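Local atomic coordinates of glyoxalase family protein (Enterococcus faecalis, PDB entry 2P25), a protein that belongs to the glyoxalase/bleomycin resistance/dioxygenase superfamily and is built on its fold of paired helix-and-sheet modules. Residues Ala18-Asn21 / Phe22-Lys26; Ile88-Leu91 / Asn92-Ile96. One frame throughout, in Å; residues are numbered along the deposited sequence.

In the fold
Contact 1 lies in helix 16-26 and contact 2 at the end of helix 84-93 with the turn that follows, so they come in series along the chain, with their centres about 13 Å apart. Helix 16-26 packs on strands 6-13, 42-49 and 52-58, helix 84-93 on strands 110-115 and 121-125. The two mixed four-stranded sheets share the strand order 1-4-3-2, consistent with the paired beta-alpha-beta units of the superfamily. The contacts also meet directly. Lys26 NZ lies 2.9 Å from Gln94 O, and Ile96 CD1 is 3.6 Å from Phe22 CE1 and 3.7 Å from Lys26 CD. One polar approach and several apolar ones thus connect the last turns of helix 16-26 to the turn after helix 84-93.

Contact 1: Ala18-Asn21 / Phe22-Lys26; sequences ATKN and FYVEK
Thr19 meets Tyr23 one turn later: the methyl CG2 stands 4.0 Å from Tyr23 CD2, and Thr19 O lies near the plane of the phenol ring at its edge. CG2 sits anti to the backbone N of Thr19 (OG1 at chi1 -61°), which turns the methyl to the ring and OG1 back to Asn15 O. Phe22 comes edge-on to one face of the tyrosine ring, with CD2 3.6 Å above its centre. Lys20 and Val24 run side by side, pointing the same way, with Lys20 CD 3.9 Å from Val24 CG2; the lysine then bends and its NZ bonds to Tyr16 OH. On another side of the helix, the extended chain of Lys26 passes across Asn21 O, CG nearest at 3.2 Å. The backbone widens here into a pi-type turn: Glu25 N bonds to Lys20 O at 2.9 Å (N-H...O angle 163°), Val24 N only weakly to the same oxygen (131°), and Lys26 N weakly to Asn21 O. Thr19 and Tyr23 are buried against strands 42-49 and 52-58 with their hydroxyls bonded to Asn15 O and Asp116 OD2, whereas Lys26 carries its ammonium to Gln94 O, beyond its own helix.

Contact 2: Ile88-Leu91 / Asn92-Ile96; sequences IAFL and NEQGI
Ile88 O receives Asn92 N at 2.8 Å with an N-H...O angle of 166°, and Ala89 O and Phe90 O accept Glu93 N and Gln94 N in the same four-residue spacing before the helix ends. Among the side chains, Ile88 CG2 packs alongside the Asn92 side chain, the two pointing the same way, while Phe90 and Gln94 form an oblique pair. Gln94 CG stands over one face of the phenyl ring, 4.1 Å from Phe90 CZ and displaced toward the rim; the amide plane is nearly parallel to the ring (9°), but it is CG, not the amide, that makes the contact. Phe90 reaches this position because its CG is anti to the backbone N (chi1 168°), which directs the ring along the helix toward the next turn. Phe3 of the second subunit also packs on Phe90 and Leu91.

The end itself is a Schellman motif with Gly95, at positive phi, as its C-prime residue. Its two defining bonds are Ile96 N to Leu91 O at 2.9 Å and Gly95 N to Asn92 O at 3.0 Å. In the first, the donor stands above the carbonyl plane, and Gln94 N adds a weak bond to the same oxygen.

The reversal brings Ile96 back against the side chain of Leu91. The two cross at an angle, Leu91 CD2 meeting Ile96 CD1 at 3.8 Å, the apolar contact that commonly accompanies this cap. Both residues are buried on Phe114 of strand 110-115; Leu91 continues onto Leu124 and Leu27, while Ile96 turns to Phe22 and Lys26 of helix 16-26.

Contact 1: Ala18-Asn21 / Phe22-Lys26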
loop_
_atom_site.group_PDB
_atom_site.type_symbol
_atom_site.label_atom_id
_atom_site.label_comp_id
_atom_site.label_asym_id
_atom_site.label_seq_id
_atom_site.Cartn_x
_atom_site.Cartn_y
_atom_site.Cartn_z
ATOM N N ALA A 18 0.331 -20.276 -2.443
ATOM C CA ALA A 18 1.301 -19.469 -1.675
ATOM C C ALA A 18 0.596 -18.320 -0.939
ATOM O O ALA A 18 0.900 -18.015 0.218
ATOM C CB ALA A 18 2.347 -18.904 -2.615
ATOM N N THR A 19 -0.355 -17.697 -1.633
ATOM C CA THR A 19 -1.095 -16.534 -1.135
ATOM C C THR A 19 -1.993 -16.962 0.036
ATOM O O THR A 19 -2.005 -16.314 1.094
ATOM C CB THR A 19 -1.925 -15.877 -2.257
ATOM O OG1 THR A 19 -1.053 -15.417 -3.304
ATOM C CG2 THR A 19 -2.706 -14.676 -1.716
ATOM N N LYS A 20 -2.717 -18.072 -0.117
ATOM C CA LYS A 20 -3.548 -18.568 1.000
ATOM C C LYS A 20 -2.680 -18.976 2.200
ATOM O O LYS A 20 -2.999 -18.645 3.346
ATOM C CB LYS A 20 -4.436 -19.754 0.562
ATOM C CG LYS A 20 -5.522 -19.413 -0.458
ATOM C CD LYS A 20 -6.546 -18.460 0.129
ATOM C CE LYS A 20 -7.900 -18.518 -0.606
ATOM N NZ LYS A 20 -8.731 -19.705 -0.232
ATOM N N ASN A 21 -1.574 -19.677 1.937
ATOM C CA ASN A 21 -0.713 -20.152 3.023
ATOM C C ASN A 21 -0.177 -18.962 3.825
ATOM O O ASN A 21 -0.193 -18.969 5.059
ATOM C CB ASN A 21 0.410 -20.992 2.421
ATOM C CG ASN A 21 1.332 -21.587 3.456
ATOM O OD1 ASN A 21 0.931 -22.427 4.280
ATOM N ND2 ASN A 21 2.595 -21.178 3.406
ATOM N N PHE A 22 0.232 -17.914 3.126
ATOM C CA PHE A 22 0.870 -16.770 3.780
ATOM C C PHE A 22 -0.147 -15.810 4.400
ATOM O O PHE A 22 -0.130 -15.566 5.611
ATOM C CB PHE A 22 1.773 -16.039 2.776
ATOM C CG PHE A 22 2.591 -14.925 3.384
ATOM C CD1 PHE A 22 3.882 -15.183 3.903
ATOM C CD2 PHE A 22 2.100 -13.620 3.402
ATOM C CE1 PHE A 22 4.661 -14.123 4.447
ATOM C CE2 PHE A 22 2.861 -12.544 3.928
ATOM C CZ PHE A 22 4.142 -12.810 4.487
ATOM N N TYR A 23 -1.025 -15.243 3.583
ATOM C CA TYR A 23 -1.929 -14.204 4.088
ATOM C C TYR A 23 -3.075 -14.708 4.957
ATOM O O TYR A 23 -3.437 -14.081 5.936
ATOM C CB TYR A 23 -2.469 -13.351 2.939
ATOM C CG TYR A 23 -1.420 -12.451 2.347
ATOM C CD1 TYR A 23 -1.088 -11.256 2.962
ATOM C CD2 TYR A 23 -0.735 -12.805 1.163
ATOM C CE1 TYR A 23 -0.121 -10.416 2.436
ATOM C CE2 TYR A 23 0.249 -11.964 0.625
ATOM C CZ TYR A 23 0.537 -10.768 1.261
ATOM O OH TYR A 23 1.483 -9.895 0.772
ATOM N N VAL A 24 -3.661 -15.832 4.565
ATOM C CA VAL A 24 -4.786 -16.368 5.302
ATOM C C VAL A 24 -4.295 -17.221 6.467
ATOM O O VAL A 24 -4.657 -16.955 7.625
ATOM C CB VAL A 24 -5.754 -17.131 4.376
ATOM C CG1 VAL A 24 -6.907 -17.786 5.194
ATOM C CG2 VAL A 24 -6.318 -16.174 3.281
ATOM N N GLU A 25 -3.493 -18.246 6.187
ATOM C CA GLU A 25 -3.134 -19.199 7.239
ATOM C C GLU A 25 -2.169 -18.641 8.287
ATOM O O GLU A 25 -2.350 -18.874 9.489
ATOM C CB GLU A 25 -2.652 -20.548 6.649
ATOM C CG GLU A 25 -3.728 -21.295 5.815
ATOM C CD GLU A 25 -5.004 -21.618 6.608
ATOM O OE1 GLU A 25 -4.905 -21.916 7.825
ATOM O OE2 GLU A 25 -6.107 -21.576 6.014
ATOM N N LYS A 26 -1.165 -17.889 7.852
ATOM C CA LYS A 26 -0.165 -17.385 8.765
ATOM C C LYS A 26 -0.477 -16.022 9.339
ATOM O O LYS A 26 -0.460 -15.846 10.558
ATOM C CB LYS A 26 1.231 -17.424 8.122
ATOM C CG LYS A 26 1.610 -18.831 7.753
ATOM C CD LYS A 26 2.941 -18.910 7.021
ATOM C CE LYS A 26 3.325 -20.367 6.795
ATOM N NZ LYS A 26 4.623 -20.511 6.039
#

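Contact 2: Ile88-Leu91 / Asn92-Ile96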
loop_
_atom_site.group_PDB
_atom_site.type_symbol
_atom_site.label_atom_id
_atom_site.label_comp_id
_atom_site.label_asym_id
_atom_site.label_seq_id
_atom_site.Cartn_x
_atom_site.Cartn_y
_atom_site.Cartn_z
ATOM N N ILE A 88 7.804 -11.208 15.860
ATOM C CA ILE A 88 8.929 -11.867 15.186
ATOM C C ILE A 88 8.965 -13.366 15.500
ATOM O O ILE A 88 9.102 -14.204 14.595
ATOM C CB ILE A 88 10.256 -11.159 15.537
ATOM C CG1 ILE A 88 10.323 -9.790 14.850
ATOM C CG2 ILE A 88 11.468 -12.016 15.142
ATOM C CD1 ILE A 88 11.405 -8.893 15.441
ATOM N N ALA A 89 8.830 -13.723 16.785
ATOM C CA ALA A 89 8.866 -15.120 17.176
ATOM C C ALA A 89 7.754 -15.888 16.465
ATOM O O ALA A 89 7.999 -16.976 15.919
ATOM C CB ALA A 89 8.736 -15.260 18.703
ATOM N N PHE A 90 6.541 -15.327 16.481
ATOM C CA PHE A 90 5.390 -15.921 15.791
ATOM C C PHE A 90 5.682 -16.173 14.307
ATOM O O PHE A 90 5.465 -17.277 13.800
ATOM C CB PHE A 90 4.112 -15.058 15.962
ATOM C CG PHE A 90 2.986 -15.474 15.046
ATOM C CD1 PHE A 90 2.149 -16.529 15.386
ATOM C CD2 PHE A 90 2.801 -14.827 13.819
ATOM C CE1 PHE A 90 1.113 -16.918 14.525
ATOM C CE2 PHE A 90 1.779 -15.209 12.954
ATOM C CZ PHE A 90 0.943 -16.253 13.301
ATOM N N LEU A 91 6.220 -15.173 13.621
ATOM C CA LEU A 91 6.534 -15.320 12.204
ATOM C C LEU A 91 7.606 -16.395 11.991
ATOM O O LEU A 91 7.474 -17.260 11.110
ATOM C CB LEU A 91 6.995 -13.991 11.608
ATOM C CG LEU A 91 5.922 -12.885 11.522
ATOM C CD1 LEU A 91 6.608 -11.565 11.116
ATOM C CD2 LEU A 91 4.900 -13.298 10.464
ATOM N N ASN A 92 8.667 -16.335 12.798
ATOM C CA ASN A 92 9.775 -17.279 12.640
ATOM C C ASN A 92 9.282 -18.706 12.853
ATOM O O ASN A 92 9.698 -19.639 12.132
ATOM C CB ASN A 92 10.940 -16.946 13.591
ATOM C CG ASN A 92 11.605 -15.613 13.278
ATOM O OD1 ASN A 92 11.400 -14.995 12.206
ATOM N ND2 ASN A 92 12.420 -15.157 14.206
ATOM N N GLU A 93 8.353 -18.874 13.789
ATOM C CA GLU A 93 7.829 -20.208 14.061
ATOM C C GLU A 93 7.066 -20.737 12.831
ATOM O O GLU A 93 7.052 -21.952 12.580
ATOM C CB GLU A 93 6.927 -20.204 15.274
ATOM C CG GLU A 93 6.510 -21.625 15.682
ATOM C CD GLU A 93 5.520 -21.637 16.828
ATOM O OE1 GLU A 93 4.596 -20.804 16.836
ATOM O OE2 GLU A 93 5.659 -22.494 17.720
ATOM N N GLN A 94 6.447 -19.819 12.084
ATOM C CA GLN A 94 5.701 -20.165 10.864
ATOM C C GLN A 94 6.583 -20.254 9.633
ATOM O O GLN A 94 6.067 -20.386 8.524
ATOM C CB GLN A 94 4.598 -19.137 10.603
ATOM C CG GLN A 94 3.568 -19.018 11.721
ATOM C CD GLN A 94 2.696 -20.242 11.805
ATOM O OE1 GLN A 94 2.688 -20.963 12.814
ATOM N NE2 GLN A 94 1.955 -20.490 10.748
ATOM N N GLY A 95 7.896 -20.161 9.817
ATOM C CA GLY A 95 8.847 -20.283 8.713
ATOM C C GLY A 95 9.016 -18.999 7.924
ATOM O O GLY A 95 9.500 -19.017 6.776
ATOM N N ILE A 96 8.610 -17.877 8.521
ATOM C CA ILE A 96 8.769 -16.585 7.864
ATOM C C ILE A 96 9.950 -15.857 8.487
ATOM O O ILE A 96 9.906 -15.493 9.655
ATOM C CB ILE A 96 7.500 -15.726 7.994
ATOM C CG1 ILE A 96 6.340 -16.408 7.266
ATOM C CG2 ILE A 96 7.753 -14.271 7.441
ATOM C CD1 ILE A 96 4.958 -15.821 7.633
#